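Local coordinates for putative exported protein (Bacteroides fragilis, PDB 4RAA) that is of unknown function but folds as a six-bladed beta-propeller of the YWTD superfamily and is probably exported across the inner membrane as a lipoprotein, at residues 150-153 against 154-157. Sequence-based numbering, arbitrary orientation.
Sequences TDSK and LSDF
S155 turns OG beside its own backbone N (chi1 -47°), and this brings the hydroxyl back to T150. T150 in turn holds OG1 between its backbone N and carbonyl carbon (chi1 65°), facing the same hydroxyl. Two weak hydrogen bonds result. T150 N donates to S155 OG over 3.1 Å, with a bent N-H angle of 121°. T150 OG1 donates to S155 OG at 3.5 Å. The S155 hydroxyl thus collects weak contacts from both the backbone N and the side chain of T150.

S152 O faces the same serine. S155 N donates to S152 O at 3.1 Å, approaching from well above the carbonyl plane. One residue on, D156 N gives a straighter bond to K153 O, also 3.1 Å long. These two i to i+3 bonds define a short 3-10 turn. At its start, L154 N reaches S152 OG only weakly, at 3.3 Å. The stronger partner of that hydroxyl is E148.

K153 is extended along its whole length and runs obliquely past the CE1 edge of the F157 ring. Its CE lies 4.1 Å from CE1 of F157, a loose contact of the aliphatic chain. K153 O meets the ring edge in its plane, 3.6 Å from CD1 of F157. The D156 carboxylate serves another partner, forming a salt bridge from OD1 to K178.

The turn lies in the loop that joins strands 142-145 and 157-162, neighbours in a four-stranded antiparallel sheet of the propeller. S146 bonds to L154 O and so ties the turn to the end of the first strand. L154 packs on F129 and Y171, and the F157 and Y171 rings meet, setting the turn against strand 168-174.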
loop_
_atom_site.group_PDB
_atom_site.type_symbol
_atom_site.label_atom_id
_atom_site.label_comp_id
_atom_site.label_asym_id
_atom_site.label_seq_id
_atom_site.Cartn_x
_atom_site.Cartn_y
_atom_site.Cartn_z
ATOM N N THR A 150 20.128 10.796 8.473
ATOM C CA THR A 150 19.771 11.028 9.878
ATOM C C THR A 150 20.259 9.862 10.781
ATOM O O THR A 150 21.248 9.200 10.447
ATOM C CB THR A 150 18.236 11.260 9.941
ATOM O OG1 THR A 150 17.558 10.059 9.542
ATOM C CG2 THR A 150 17.816 12.414 9.009
ATOM N N ASP A 151 19.602 9.655 11.931
ATOM C CA ASP A 151 19.916 8.568 12.893
ATOM C C ASP A 151 19.733 7.160 12.309
ATOM O O ASP A 151 20.578 6.292 12.531
ATOM C CB ASP A 151 19.038 8.684 14.162
ATOM C CG ASP A 151 19.408 9.878 15.038
ATOM O OD1 ASP A 151 20.490 9.853 15.663
ATOM O OD2 ASP A 151 18.595 10.822 15.138
ATOM N N SER A 152 18.602 6.965 11.619
ATOM C CA SER A 152 18.182 5.720 10.927
ATOM C C SER A 152 19.303 4.821 10.350
ATOM O O SER A 152 20.266 5.345 9.794
ATOM C CB SER A 152 17.203 6.132 9.805
ATOM O OG SER A 152 16.938 5.100 8.877
ATOM N N LYS A 153 19.176 3.489 10.486
ATOM C CA LYS A 153 20.176 2.524 9.932
ATOM C C LYS A 153 20.291 2.654 8.420
ATOM O O LYS A 153 21.379 2.519 7.860
ATOM C CB LYS A 153 19.855 1.054 10.273
ATOM C CG LYS A 153 20.905 0.055 9.758
ATOM C CD LYS A 153 20.706 -1.382 10.232
ATOM C CE LYS A 153 21.778 -2.301 9.638
ATOM N NZ LYS A 153 21.664 -3.732 10.053
ATOM N N LEU A 154 19.154 2.900 7.777
ATOM C CA LEU A 154 19.091 3.116 6.332
ATOM C C LEU A 154 19.939 4.313 5.849
ATOM O O LEU A 154 20.372 4.332 4.694
ATOM C CB LEU A 154 17.625 3.276 5.900
ATOM C CG LEU A 154 17.303 3.410 4.416
ATOM C CD1 LEU A 154 17.829 2.235 3.611
ATOM C CD2 LEU A 154 15.810 3.537 4.239
ATOM N N SER A 155 20.167 5.294 6.730
ATOM C CA SER A 155 21.022 6.458 6.439
ATOM C C SER A 155 22.507 6.120 6.250
ATOM O O SER A 155 23.233 6.948 5.721
ATOM C CB SER A 155 20.925 7.501 7.557
ATOM O OG SER A 155 19.580 7.756 7.915
ATOM N N ASP A 156 22.956 4.949 6.732
ATOM C CA ASP A 156 24.353 4.471 6.597
ATOM C C ASP A 156 24.619 3.589 5.360
ATOM O O ASP A 156 25.690 2.972 5.252
ATOM C CB ASP A 156 24.775 3.700 7.865
ATOM C CG ASP A 156 24.759 4.559 9.122
ATOM O OD1 ASP A 156 25.018 5.784 9.046
ATOM O OD2 ASP A 156 24.518 3.985 10.206
ATOM N N PHE A 157 23.656 3.518 4.439
ATOM C CA PHE A 157 23.795 2.753 3.198
ATOM C C PHE A 157 23.302 3.570 2.013
ATOM O O PHE A 157 22.501 4.500 2.180
ATOM C CB PHE A 157 23.020 1.445 3.287
ATOM C CG PHE A 157 23.595 0.464 4.260
ATOM C CD1 PHE A 157 23.199 0.469 5.602
ATOM C CD2 PHE A 157 24.516 -0.499 3.839
ATOM C CE1 PHE A 157 23.720 -0.465 6.507
ATOM C CE2 PHE A 157 25.044 -1.435 4.742
ATOM C CZ PHE A 157 24.645 -1.418 6.078
#